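Local coordinates for ATP-dependent RNA helicase HrpB (Escherichia coli, PDB 6EUD), which hydrolyses ATP to ADP and phosphate as a DExH-box NTPase of the DEAH/RHA helicase group and binds single-stranded RNA, at residues A[575-580]-A[620-625]; A[611-616]-A[663-668]; A[290-295]-A[318-323]; A[186-191]-A[335-340]. All blocks are in the same frame, centred on the assembly; numbering follows the deposited sequence.

Interaction 1 of 4, residues A[575-580]-A[620-625]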
loop_
_atom_site.group_PDB
_atom_site.type_symbol
_atom_site.label_atom_id
_atom_site.label_comp_id
_atom_site.label_asym_id
_atom_site.label_seq_id
_atom_site.Cartn_x
_atom_site.Cartn_y
_atom_site.Cartn_z
ATOM N N THR A 575 11.425 20.171 -25.875
ATOM C CA THR A 575 12.555 19.266 -25.982
ATOM C C THR A 575 13.453 19.643 -27.139
ATOM O O THR A 575 12.987 19.829 -28.266
ATOM C CB THR A 575 12.106 17.804 -26.165
ATOM O OG1 THR A 575 11.250 17.427 -25.084
ATOM C CG2 THR A 575 13.305 16.870 -26.175
ATOM N N VAL A 576 14.747 19.774 -26.864
ATOM C CA VAL A 576 15.720 19.954 -27.937
ATOM C C VAL A 576 16.834 18.938 -27.756
ATOM O O VAL A 576 17.349 18.755 -26.653
ATOM C CB VAL A 576 16.295 21.387 -27.982
ATOM C CG1 VAL A 576 17.396 21.471 -29.005
ATOM C CG2 VAL A 576 15.223 22.372 -28.343
ATOM N N GLU A 577 17.185 18.263 -28.843
ATOM C CA GLU A 577 18.204 17.217 -28.823
ATOM C C GLU A 577 18.631 16.901 -30.249
ATOM O O GLU A 577 18.001 17.359 -31.208
ATOM C CB GLU A 577 17.670 15.960 -28.156
ATOM C CG GLU A 577 16.548 15.334 -28.959
ATOM C CD GLU A 577 15.702 14.414 -28.134
ATOM O OE1 GLU A 577 15.160 13.442 -28.698
ATOM O OE2 GLU A 577 15.578 14.668 -26.919
ATOM N N TRP A 578 19.690 16.108 -30.386
ATOM C CA TRP A 578 20.181 15.724 -31.705
ATOM C C TRP A 578 19.895 14.256 -32.024
ATOM O O TRP A 578 20.347 13.349 -31.322
ATOM C CB TRP A 578 21.681 15.995 -31.815
ATOM C CG TRP A 578 22.227 15.707 -33.170
ATOM C CD1 TRP A 578 22.873 14.568 -33.569
ATOM C CD2 TRP A 578 22.188 16.572 -34.324
ATOM N NE1 TRP A 578 23.234 14.673 -34.892
ATOM C CE2 TRP A 578 22.829 15.891 -35.379
ATOM C CE3 TRP A 578 21.676 17.852 -34.559
ATOM C CZ2 TRP A 578 22.979 16.449 -36.658
ATOM C CZ3 TRP A 578 21.819 18.404 -35.834
ATOM C CH2 TRP A 578 22.468 17.702 -36.865
ATOM N N ASP A 579 19.143 14.039 -33.097
ATOM C CA ASP A 579 18.834 12.703 -33.578
ATOM C C ASP A 579 19.988 12.160 -34.441
ATOM O O ASP A 579 20.126 12.509 -35.628
ATOM C CB ASP A 579 17.507 12.730 -34.349
ATOM C CG ASP A 579 17.102 11.368 -34.882
ATOM O OD1 ASP A 579 17.692 10.354 -34.451
ATOM O OD2 ASP A 579 16.162 11.314 -35.709
ATOM N N ASP A 580 20.815 11.313 -33.823
ATOM C CA ASP A 580 21.965 10.690 -34.480
ATOM C C ASP A 580 21.534 9.709 -35.565
ATOM O O ASP A 580 22.234 9.517 -36.562
ATOM C CB ASP A 580 22.844 9.970 -33.458
ATOM C CG ASP A 580 23.778 10.910 -32.722
ATOM O OD1 ASP A 580 24.842 11.247 -33.293
ATOM O OD2 ASP A 580 23.462 11.293 -31.575
ATOM N N ARG A 620 17.684 14.180 -20.754
ATOM C CA ARG A 620 16.860 13.095 -20.234
ATOM C C ARG A 620 16.505 12.098 -21.331
ATOM O O ARG A 620 16.343 10.915 -21.051
ATOM C CB ARG A 620 15.587 13.631 -19.595
ATOM C CG ARG A 620 15.861 14.541 -18.438
ATOM C CD ARG A 620 14.706 14.629 -17.475
ATOM N NE ARG A 620 15.181 15.334 -16.301
ATOM C CZ ARG A 620 15.029 16.634 -16.096
ATOM N NH1 ARG A 620 14.341 17.363 -16.965
ATOM N NH2 ARG A 620 15.537 17.188 -15.000
ATOM N N ASP A 621 16.386 12.558 -22.574
ATOM C CA ASP A 621 16.123 11.628 -23.671
ATOM C C ASP A 621 17.366 10.856 -24.060
ATOM O O ASP A 621 17.306 9.649 -24.242
ATOM C CB ASP A 621 15.578 12.344 -24.917
ATOM C CG ASP A 621 14.057 12.506 -24.899
ATOM O OD1 ASP A 621 13.554 13.538 -25.383
ATOM O OD2 ASP A 621 13.357 11.594 -24.411
ATOM N N LYS A 622 18.489 11.558 -24.199
ATOM C CA LYS A 622 19.693 10.986 -24.799
ATOM C C LYS A 622 20.671 10.419 -23.773
ATOM O O LYS A 622 21.568 9.646 -24.122
ATOM C CB LYS A 622 20.404 12.036 -25.659
ATOM C CG LYS A 622 19.656 12.407 -26.916
ATOM C CD LYS A 622 19.402 11.174 -27.741
ATOM C CE LYS A 622 18.958 11.515 -29.148
ATOM N NZ LYS A 622 17.672 12.221 -29.136
ATOM N N GLY A 623 20.500 10.810 -22.515
ATOM C CA GLY A 623 21.378 10.364 -21.452
ATOM C C GLY A 623 22.516 11.336 -21.169
ATOM O O GLY A 623 22.801 12.238 -21.957
ATOM N N LEU A 624 23.178 11.146 -20.038
ATOM C CA LEU A 624 24.256 12.031 -19.622
ATOM C C LEU A 624 25.455 12.036 -20.574
ATOM O O LEU A 624 26.272 12.954 -20.558
ATOM C CB LEU A 624 24.722 11.641 -18.230
ATOM C CG LEU A 624 23.670 11.831 -17.163
ATOM C CD1 LEU A 624 24.234 11.313 -15.856
ATOM C CD2 LEU A 624 23.328 13.307 -17.071
ATOM N N SER A 625 25.554 11.000 -21.391
ATOM C CA SER A 625 26.608 10.880 -22.378
ATOM C C SER A 625 26.790 12.094 -23.304
ATOM O O SER A 625 27.850 12.238 -23.903
ATOM C CB SER A 625 26.336 9.629 -23.216
ATOM O OG SER A 625 26.769 9.768 -24.554
#
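Glu577 and Lys622 form a salt bridge, with OE1 of Glu577 2.8 Å from NZ of Lys622. It joins an outer strand of a three-stranded antiparallel sheet, in the HrpB connector region, to the last turn of helix 608-622. The two side chains cross at about a right angle. The ammonium group also lies against the stem of the acid, with NZ of Lys622 3.3 Å from CG of Glu577. The second oxygen, OE2 of Glu577, is 2.8 Å from OD1 of Asp621. The two carboxylate planes are nearly perpendicular, 88° apart. Oxygens this close suggest that one of the acids holds a proton, and the nearby charge of Lys622 would probably ease their repulsion. OD1 of Asp621 also lies 3.4 Å from the methyl CG2 of Thr575. With an alanine in place of Glu577, Lys622 would probably lose its charge partner and be set freer to turn. Glu577 has CG between its backbone N and carbonyl carbon (chi1 66°), and the chain runs extended beyond, carrying the carboxylate across to the helix. Behind it, strand 584-593 supports the backbone: Thr575 pairs with Trp588 and Glu577 with Lys586. On the other side, Gly623 takes a positive phi and ends the helix just after Lys622. The bent lysine chain brings its CE to 3.2 Å from the carbonyl O of Trp578.

Interaction 2 of 4, residues A[611-616]-A[663-668]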
loop_
_atom_site.group_PDB
_atom_site.type_symbol
_atom_site.label_atom_id
_atom_site.label_comp_id
_atom_site.label_asym_id
_atom_site.label_seq_id
_atom_site.Cartn_x
_atom_site.Cartn_y
_atom_site.Cartn_z
ATOM N N LEU A 611 14.885 27.491 -23.735
ATOM C CA LEU A 611 15.847 26.698 -24.483
ATOM C C LEU A 611 16.663 25.789 -23.566
ATOM O O LEU A 611 16.838 24.599 -23.848
ATOM C CB LEU A 611 16.781 27.615 -25.276
ATOM C CG LEU A 611 17.839 26.910 -26.107
ATOM C CD1 LEU A 611 17.182 26.182 -27.273
ATOM C CD2 LEU A 611 18.880 27.906 -26.580
ATOM N N HIS A 612 17.158 26.353 -22.471
ATOM C CA HIS A 612 17.953 25.585 -21.537
ATOM C C HIS A 612 17.140 24.452 -20.964
ATOM O O HIS A 612 17.627 23.323 -20.830
ATOM C CB HIS A 612 18.477 26.481 -20.431
ATOM C CG HIS A 612 19.398 27.540 -20.928
ATOM N ND1 HIS A 612 19.561 28.747 -20.288
ATOM C CD2 HIS A 612 20.204 27.573 -22.014
ATOM C CE1 HIS A 612 20.431 29.481 -20.962
ATOM N NE2 HIS A 612 20.837 28.792 -22.012
ATOM N N GLN A 613 15.891 24.754 -20.645
ATOM C CA GLN A 613 15.001 23.748 -20.113
ATOM C C GLN A 613 14.770 22.660 -21.166
ATOM O O GLN A 613 14.816 21.463 -20.848
ATOM C CB GLN A 613 13.678 24.373 -19.660
ATOM C CG GLN A 613 12.770 23.398 -18.896
ATOM C CD GLN A 613 13.379 22.921 -17.554
ATOM O OE1 GLN A 613 13.970 23.711 -16.811
ATOM N NE2 GLN A 613 13.233 21.625 -17.257
ATOM N N ALA A 614 14.551 23.066 -22.417
ATOM C CA ALA A 614 14.305 22.099 -23.490
ATOM C C ALA A 614 15.522 21.189 -23.691
ATOM O O ALA A 614 15.376 20.008 -24.005
ATOM C CB ALA A 614 13.936 22.807 -24.796
ATOM N N MET A 615 16.720 21.732 -23.499
ATOM C CA MET A 615 17.943 20.941 -23.597
ATOM C C MET A 615 18.068 19.915 -22.459
ATOM O O MET A 615 18.547 18.785 -22.686
ATOM C CB MET A 615 19.159 21.864 -23.606
ATOM C CG MET A 615 19.330 22.667 -24.885
ATOM S SD MET A 615 20.785 23.746 -24.809
ATOM C CE MET A 615 20.782 24.460 -26.455
ATOM N N LEU A 616 17.670 20.309 -21.243
ATOM C CA LEU A 616 17.649 19.379 -20.107
ATOM C C LEU A 616 16.785 18.161 -20.408
ATOM O O LEU A 616 17.173 17.028 -20.099
ATOM C CB LEU A 616 17.140 20.056 -18.830
ATOM C CG LEU A 616 17.985 21.184 -18.225
ATOM C CD1 LEU A 616 17.480 21.508 -16.849
ATOM C CD2 LEU A 616 19.433 20.795 -18.168
ATOM N N ALA A 663 17.811 15.598 -11.310
ATOM C CA ALA A 663 18.140 16.869 -10.661
ATOM C C ALA A 663 18.845 17.883 -11.569
ATOM O O ALA A 663 19.403 18.866 -11.073
ATOM C CB ALA A 663 18.994 16.615 -9.424
ATOM N N LEU A 664 18.823 17.653 -12.881
ATOM C CA LEU A 664 19.503 18.538 -13.852
ATOM C C LEU A 664 19.228 20.022 -13.613
ATOM O O LEU A 664 20.130 20.863 -13.713
ATOM C CB LEU A 664 19.083 18.175 -15.277
ATOM C CG LEU A 664 19.660 16.862 -15.791
ATOM C CD1 LEU A 664 19.018 16.491 -17.120
ATOM C CD2 LEU A 664 21.163 17.005 -15.928
ATOM N N GLU A 665 17.973 20.326 -13.286
ATOM C CA GLU A 665 17.546 21.679 -12.955
ATOM C C GLU A 665 18.356 22.256 -11.787
ATOM O O GLU A 665 18.704 23.435 -11.771
ATOM C CB GLU A 665 16.042 21.686 -12.624
ATOM C CG GLU A 665 15.113 21.538 -13.850
ATOM C CD GLU A 665 15.047 20.108 -14.400
ATOM O OE1 GLU A 665 15.438 19.155 -13.678
ATOM O OE2 GLU A 665 14.605 19.929 -15.561
ATOM N N THR A 666 18.682 21.417 -10.813
ATOM C CA THR A 666 19.387 21.905 -9.636
ATOM C C THR A 666 20.920 21.977 -9.847
ATOM O O THR A 666 21.524 23.004 -9.542
ATOM C CB THR A 666 19.047 21.042 -8.395
ATOM O OG1 THR A 666 19.469 19.693 -8.609
ATOM C CG2 THR A 666 17.566 21.017 -8.175
ATOM N N TRP A 667 21.547 20.932 -10.395
ATOM C CA TRP A 667 23.014 20.932 -10.497
ATOM C C TRP A 667 23.598 21.439 -11.822
ATOM O O TRP A 667 24.735 21.931 -11.843
ATOM C CB TRP A 667 23.577 19.526 -10.200
ATOM C CG TRP A 667 23.354 18.460 -11.238
ATOM C CD1 TRP A 667 22.256 17.668 -11.365
ATOM C CD2 TRP A 667 24.278 18.024 -12.256
ATOM N NE1 TRP A 667 22.417 16.784 -12.411
ATOM C CE2 TRP A 667 23.652 16.980 -12.973
ATOM C CE3 TRP A 667 25.564 18.425 -12.639
ATOM C CZ2 TRP A 667 24.271 16.328 -14.056
ATOM C CZ3 TRP A 667 26.182 17.778 -13.711
ATOM C CH2 TRP A 667 25.533 16.742 -14.409
ATOM N N LEU A 668 22.841 21.334 -12.916
ATOM C CA LEU A 668 23.397 21.620 -14.235
ATOM C C LEU A 668 22.907 22.929 -14.818
ATOM O O LEU A 668 23.693 23.689 -15.391
ATOM C CB LEU A 668 23.086 20.487 -15.210
ATOM C CG LEU A 668 23.746 20.760 -16.566
ATOM C CD1 LEU A 668 25.271 20.888 -16.373
ATOM C CD2 LEU A 668 23.391 19.682 -17.612
#
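Gln613 and Glu665 cross at about a right angle, yet their flat ends lie nearly coplanar, the amide and carboxylate planes 19° apart. NE2 of Gln613 donates to OE2 of Glu665 over 2.8 Å. The bond uses the anti lone pair of OE2 and is somewhat bent, at 148°. Gln613 has CG anti to its backbone N and bends at chi2; Glu665 also bends at chi2, and the two ends meet beside Leu616. The other carboxylate oxygen, OE1 of Glu665, makes a salt bridge with Arg620. Glu665 therefore holds residues two turns apart on helix 608-622. A leucine in place of Glu665 would probably leave Arg620 without its charge partner and the Gln613 amide without its acceptor. Leu616 sits between the polar groups and the core. Its CD1 lies 3.5 Å from OE2 of Glu665. Its CD2 packs 3.9 Å from CB of Leu664 and 4.1 Å from CD2 of Leu668. Leu616 runs alongside both leucines, head to tail with them. CD1 of Leu664 reaches back to the carbonyl O of Leu616, 3.5 Å away. This is helix-to-helix packing, the short helix 664-667 lying on the flank of helix 608-622 with a leucine core bordered by polar bonds.

Interaction 3 of 4, residues A[290-295]-A[318-323]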
loop_
_atom_site.group_PDB
_atom_site.type_symbol
_atom_site.label_atom_id
_atom_site.label_comp_id
_atom_site.label_asym_id
_atom_site.label_seq_id
_atom_site.Cartn_x
_atom_site.Cartn_y
_atom_site.Cartn_z
ATOM N N VAL A 290 -14.362 -30.697 6.352
ATOM C CA VAL A 290 -14.089 -29.456 5.661
ATOM C C VAL A 290 -13.242 -29.705 4.389
ATOM O O VAL A 290 -12.316 -30.532 4.360
ATOM C CB VAL A 290 -13.393 -28.449 6.609
ATOM C CG1 VAL A 290 -12.663 -27.354 5.844
ATOM C CG2 VAL A 290 -14.413 -27.853 7.607
ATOM N N VAL A 291 -13.590 -29.001 3.321
ATOM C CA VAL A 291 -12.720 -28.949 2.167
ATOM C C VAL A 291 -12.365 -27.498 1.952
ATOM O O VAL A 291 -13.225 -26.650 1.753
ATOM C CB VAL A 291 -13.357 -29.565 0.887
ATOM C CG1 VAL A 291 -12.410 -29.399 -0.305
ATOM C CG2 VAL A 291 -13.697 -31.050 1.112
ATOM N N ASP A 292 -11.069 -27.231 2.000
ATOM C CA ASP A 292 -10.528 -25.888 1.960
ATOM C C ASP A 292 -9.684 -25.686 0.689
ATOM O O ASP A 292 -8.596 -26.296 0.531
ATOM C CB ASP A 292 -9.698 -25.629 3.231
ATOM C CG ASP A 292 -8.917 -24.326 3.167
ATOM O OD1 ASP A 292 -9.401 -23.356 2.539
ATOM O OD2 ASP A 292 -7.812 -24.274 3.746
ATOM N N CYS A 293 -10.187 -24.855 -0.224
ATOM C CA CYS A 293 -9.466 -24.593 -1.476
ATOM C C CYS A 293 -8.169 -23.811 -1.217
ATOM O O CYS A 293 -7.323 -23.712 -2.093
ATOM C CB CYS A 293 -10.352 -23.823 -2.478
ATOM S SG CYS A 293 -10.599 -22.067 -2.138
ATOM N N ALA A 294 -8.054 -23.249 -0.013
ATOM C CA ALA A 294 -6.896 -22.463 0.452
ATOM C C ALA A 294 -6.627 -21.201 -0.359
ATOM O O ALA A 294 -5.496 -20.714 -0.371
ATOM C CB ALA A 294 -5.638 -23.328 0.486
ATOM N N GLN A 295 -7.659 -20.660 -1.005
ATOM C CA GLN A 295 -7.522 -19.442 -1.805
ATOM C C GLN A 295 -8.549 -18.386 -1.446
ATOM O O GLN A 295 -9.743 -18.641 -1.483
ATOM C CB GLN A 295 -7.597 -19.780 -3.286
ATOM C CG GLN A 295 -6.312 -20.428 -3.728
ATOM C CD GLN A 295 -6.297 -20.818 -5.166
ATOM O OE1 GLN A 295 -7.272 -20.600 -5.891
ATOM N NE2 GLN A 295 -5.183 -21.408 -5.602
ATOM N N ALA A 318 -2.720 -19.567 9.653
ATOM C CA ALA A 318 -3.684 -19.337 10.729
ATOM C C ALA A 318 -5.126 -19.521 10.230
ATOM O O ALA A 318 -5.944 -20.144 10.905
ATOM C CB ALA A 318 -3.495 -17.948 11.350
ATOM N N SER A 319 -5.446 -19.031 9.040
ATOM C CA SER A 319 -6.821 -19.215 8.581
ATOM C C SER A 319 -7.069 -20.613 8.018
ATOM O O SER A 319 -8.186 -21.119 8.097
ATOM C CB SER A 319 -7.216 -18.148 7.563
ATOM O OG SER A 319 -6.112 -17.701 6.835
ATOM N N MET A 320 -6.046 -21.259 7.477
ATOM C CA MET A 320 -6.227 -22.656 7.099
ATOM C C MET A 320 -6.556 -23.487 8.343
ATOM O O MET A 320 -7.414 -24.388 8.320
ATOM C CB MET A 320 -4.987 -23.190 6.400
ATOM C CG MET A 320 -4.943 -22.864 4.886
ATOM S SD MET A 320 -3.654 -23.766 4.002
ATOM C CE MET A 320 -2.197 -23.032 4.746
ATOM N N THR A 321 -5.902 -23.148 9.444
ATOM C CA THR A 321 -6.141 -23.820 10.717
ATOM C C THR A 321 -7.515 -23.446 11.278
ATOM O O THR A 321 -8.240 -24.300 11.787
ATOM C CB THR A 321 -5.031 -23.488 11.729
ATOM O OG1 THR A 321 -3.810 -24.086 11.275
ATOM C CG2 THR A 321 -5.356 -24.037 13.086
ATOM N N GLN A 322 -7.888 -22.178 11.161
ATOM C CA GLN A 322 -9.218 -21.767 11.596
ATOM C C GLN A 322 -10.292 -22.496 10.761
ATOM O O GLN A 322 -11.295 -22.960 11.303
ATOM C CB GLN A 322 -9.370 -20.258 11.504
ATOM C CG GLN A 322 -10.717 -19.723 11.915
ATOM C CD GLN A 322 -10.970 -19.787 13.415
ATOM O OE1 GLN A 322 -10.031 -19.798 14.216
ATOM N NE2 GLN A 322 -12.248 -19.817 13.802
ATOM N N ARG A 323 -10.047 -22.644 9.459
ATOM C CA ARG A 323 -10.967 -23.350 8.573
ATOM C C ARG A 323 -11.078 -24.826 8.923
ATOM O O ARG A 323 -12.161 -25.391 8.895
ATOM C CB ARG A 323 -10.527 -23.219 7.120
ATOM C CG ARG A 323 -10.791 -21.877 6.546
ATOM C CD ARG A 323 -10.224 -21.717 5.140
ATOM N NE ARG A 323 -10.470 -20.348 4.697
ATOM C CZ ARG A 323 -10.400 -19.931 3.442
ATOM N NH1 ARG A 323 -10.087 -20.775 2.470
ATOM N NH2 ARG A 323 -10.655 -18.662 3.158
HETATM O O HOH W 1 -11.412 -19.972 -0.033
#
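Asp292 turns CG anti to its backbone N (chi1 171°), and Arg323 runs extended from CG to NE, so that the two side chains cross at about a right angle. NH1 of Arg323 donates to OD1 of Asp292 over 2.7 Å in a nearly straight salt bridge, 162° at the hydrogen. The acceptor lies in the guanidinium plane, and NH1 comes to the syn side of OD1, tilted somewhat out of the carboxylate plane. The backbone N of Ala294 reaches the same OD1 from the opposite face of the carboxylate, at 2.9 Å. That bond makes an Asx turn, where the chain leaves strand 290-292 for a short break. NH1 of Arg323 is gripped a second time, by a water 2.9 Å away that donates in turn to the carbonyl O of Gln295. Further partners hold both groups: NE of Arg323 forms a salt bridge with Glu279, and OD2 of Asp292 bonds with His337. CG of Met320 lies 3.4 Å from OD2 of Asp292, and its SD is 4.1 Å from CB of Ala294. CG2 of Val290 touches the carbonyl O of Arg323 at 3.6 Å. Strand 290-292 and helix 318-323 run nearly antiparallel, at 156°. Gln322 and Arg323 open the QRxGRxGR sequence, motif VI of superfamily 2 helicases, here seated on the central sheet of the second RecA-like domain.

Interaction 4 of 4, residues A[186-191]-A[335-340]. With EDO (1,2-ethanediol), chain B.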
loop_
_atom_site.group_PDB
_atom_site.type_symbol
_atom_site.label_atom_id
_atom_site.label_comp_id
_atom_site.label_asym_id
_atom_site.label_seq_id
_atom_site.Cartn_x
_atom_site.Cartn_y
_atom_site.Cartn_z
ATOM N N VAL A 186 -9.113 -32.454 14.620
ATOM C CA VAL A 186 -9.404 -32.575 13.213
ATOM C C VAL A 186 -8.176 -33.081 12.468
ATOM O O VAL A 186 -7.114 -32.481 12.514
ATOM C CB VAL A 186 -9.859 -31.221 12.627
ATOM C CG1 VAL A 186 -10.095 -31.346 11.140
ATOM C CG2 VAL A 186 -11.122 -30.706 13.358
ATOM N N GLU A 187 -8.326 -34.192 11.764
ATOM C CA GLU A 187 -7.225 -34.700 10.971
ATOM C C GLU A 187 -7.065 -33.813 9.745
ATOM O O GLU A 187 -8.065 -33.463 9.109
ATOM C CB GLU A 187 -7.482 -36.145 10.593
ATOM C CG GLU A 187 -6.395 -36.789 9.784
ATOM C CD GLU A 187 -6.923 -37.959 8.988
ATOM O OE1 GLU A 187 -7.899 -38.584 9.439
ATOM O OE2 GLU A 187 -6.377 -38.261 7.910
ATOM N N ARG A 188 -5.820 -33.446 9.428
ATOM C CA ARG A 188 -5.513 -32.528 8.334
ATOM C C ARG A 188 -4.891 -33.266 7.164
ATOM O O ARG A 188 -3.855 -33.898 7.321
ATOM C CB ARG A 188 -4.534 -31.429 8.780
ATOM C CG ARG A 188 -4.814 -30.783 10.144
ATOM C CD ARG A 188 -5.798 -29.665 10.022
ATOM N NE ARG A 188 -5.280 -28.605 9.166
ATOM C CZ ARG A 188 -4.646 -27.525 9.613
ATOM N NH1 ARG A 188 -4.461 -27.337 10.921
ATOM N NH2 ARG A 188 -4.209 -26.625 8.745
ATOM N N ARG A 189 -5.508 -33.160 5.988
ATOM C CA ARG A 189 -5.017 -33.828 4.776
ATOM C C ARG A 189 -4.751 -32.808 3.669
ATOM O O ARG A 189 -5.270 -31.698 3.692
ATOM C CB ARG A 189 -6.022 -34.876 4.294
ATOM C CG ARG A 189 -6.392 -35.915 5.364
ATOM C CD ARG A 189 -7.476 -36.862 4.867
ATOM N NE ARG A 189 -7.865 -37.829 5.897
ATOM C CZ ARG A 189 -8.857 -38.702 5.766
ATOM N NH1 ARG A 189 -9.581 -38.725 4.658
ATOM N NH2 ARG A 189 -9.141 -39.539 6.752
ATOM N N TYR A 190 -3.923 -33.183 2.707
ATOM C CA TYR A 190 -3.510 -32.263 1.661
ATOM C C TYR A 190 -3.583 -32.944 0.324
ATOM O O TYR A 190 -3.352 -34.144 0.224
ATOM C CB TYR A 190 -2.106 -31.738 1.950
ATOM C CG TYR A 190 -2.104 -30.894 3.210
ATOM C CD1 TYR A 190 -2.335 -29.521 3.150
ATOM C CD2 TYR A 190 -1.936 -31.474 4.475
ATOM C CE1 TYR A 190 -2.349 -28.723 4.319
ATOM C CE2 TYR A 190 -1.953 -30.678 5.661
ATOM C CZ TYR A 190 -2.169 -29.309 5.568
ATOM O OH TYR A 190 -2.210 -28.515 6.706
ATOM N N LEU A 191 -3.951 -32.172 -0.692
ATOM C CA LEU A 191 -4.209 -32.666 -2.030
ATOM C C LEU A 191 -4.077 -31.518 -3.007
ATOM O O LEU A 191 -4.995 -30.711 -3.136
ATOM C CB LEU A 191 -5.614 -33.277 -2.140
ATOM C CG LEU A 191 -5.950 -33.774 -3.563
ATOM C CD1 LEU A 191 -5.168 -35.066 -3.920
ATOM C CD2 LEU A 191 -7.448 -33.991 -3.765
ATOM N N SER A 335 -10.252 -32.403 7.780
ATOM C CA SER A 335 -10.106 -31.233 6.925
ATOM C C SER A 335 -9.168 -31.560 5.762
ATOM O O SER A 335 -8.051 -32.043 5.971
ATOM C CB SER A 335 -9.564 -30.050 7.726
ATOM O OG SER A 335 -9.455 -28.874 6.945
ATOM N N LEU A 336 -9.636 -31.320 4.540
ATOM C CA LEU A 336 -8.828 -31.524 3.344
ATOM C C LEU A 336 -8.453 -30.177 2.682
ATOM O O LEU A 336 -9.332 -29.420 2.226
ATOM C CB LEU A 336 -9.579 -32.426 2.346
ATOM C CG LEU A 336 -8.918 -32.624 0.974
ATOM C CD1 LEU A 336 -7.537 -33.309 1.096
ATOM C CD2 LEU A 336 -9.815 -33.412 0.021
ATOM N N HIS A 337 -7.161 -29.871 2.641
ATOM C CA HIS A 337 -6.707 -28.633 2.030
ATOM C C HIS A 337 -6.226 -28.882 0.603
ATOM O O HIS A 337 -5.359 -29.713 0.375
ATOM C CB HIS A 337 -5.615 -27.995 2.898
ATOM C CG HIS A 337 -6.048 -27.762 4.326
ATOM N ND1 HIS A 337 -6.717 -26.620 4.734
ATOM C CD2 HIS A 337 -5.939 -28.540 5.431
ATOM C CE1 HIS A 337 -6.982 -26.696 6.026
ATOM N NE2 HIS A 337 -6.518 -27.852 6.474
ATOM N N LEU A 338 -6.788 -28.155 -0.358
ATOM C CA LEU A 338 -6.489 -28.378 -1.774
ATOM C C LEU A 338 -5.181 -27.733 -2.273
ATOM O O LEU A 338 -5.139 -27.089 -3.340
ATOM C CB LEU A 338 -7.653 -27.880 -2.614
ATOM C CG LEU A 338 -8.945 -28.606 -2.258
ATOM C CD1 LEU A 338 -10.058 -28.201 -3.235
ATOM C CD2 LEU A 338 -8.724 -30.110 -2.230
ATOM N N ILE A 339 -4.124 -27.913 -1.485
ATOM C CA ILE A 339 -2.766 -27.597 -1.882
ATOM C C ILE A 339 -1.846 -28.681 -1.346
ATOM O O ILE A 339 -2.223 -29.429 -0.448
ATOM C CB ILE A 339 -2.302 -26.229 -1.357
ATOM C CG1 ILE A 339 -2.341 -26.210 0.180
ATOM C CG2 ILE A 339 -3.154 -25.108 -1.946
ATOM C CD1 ILE A 339 -1.931 -24.889 0.758
ATOM N N ALA A 340 -0.643 -28.771 -1.896
ATOM C CA ALA A 340 0.353 -29.690 -1.356
ATOM C C ALA A 340 0.717 -29.290 0.067
ATOM O O ALA A 340 0.686 -28.096 0.397
ATOM C CB ALA A 340 1.578 -29.697 -2.224
HETATM C C1 EDO B . -9.924 -38.206 0.864
HETATM O O1 EDO B . -8.974 -37.962 1.870
HETATM C C2 EDO B . -9.528 -37.431 -0.399
HETATM O O2 EDO B . -8.202 -37.777 -0.816
#
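Strands 186-190 and 335-337 run parallel at 24°, with Arg189 N donating to Ser335 O and His337 N to Arg189 O, each over 2.8 Å. Ser335 N to Glu187 O and Leu191 N to His337 O continue the pairing. On one face lie Arg188, Tyr190, Ser335 and His337. Arg188 bends at chi2 and chi3, folding its guanidinium back over the neighbouring strand. Its NE donates to NE2 of His337 over 3.1 Å, in a bond bent to 142°. The guanidinium and ring planes are 57° apart. ND1 of His337 is bonded to Asp292 on the next strand, which fixes the rotation of the ring. Tyr190 lies alongside His337 and points the same way. Their planes incline only slightly, but the rings are offset and hardly overlap, centroids 5.1 Å apart. The strands belong to the parallel core of the second RecA-like domain, where 333-337 lies between 186-190 and 287-302. The other face carries Arg189 and Leu336. CD1 of Leu336 packs 3.8 Å from CB of Leu191. Arg189 takes Glu187 side-on, NE to OE2 and NH2 to OE1, the latter over 3.1 Å. It also makes a salt bridge with Glu214. NH1 of Arg189 donates over 3.0 Å to O1 of a 1,2-ethanediol, probably from the crystallisation liquor. Past the paired strands, Leu338 centres an inverse gamma turn, and its CA sits 3.1 Å from the carbonyl O of Leu191.

From the N terminus, interaction 4 opens first, at 186-191, and closes a loop of 143 residues at 335-340. Interaction 3 is nested inside that loop and closes a short one of 22 residues. The two touch, because strands 287-302 and 333-337 are neighbours in one sheet and helix 317-325 leads into the second of them. Interaction 1 opens at 575-580 and closes at 620-625 over 39 residues. Interaction 2 opens inside it at 611-616 and closes at 663-668 over 46, so their loops cross. Both use helix 608-622, tying it to strand 571-579 and to helix 664-667. Ala614 and Val576 bond directly between them. The nearest atoms of interactions 1 and 3 are about 42 Å apart.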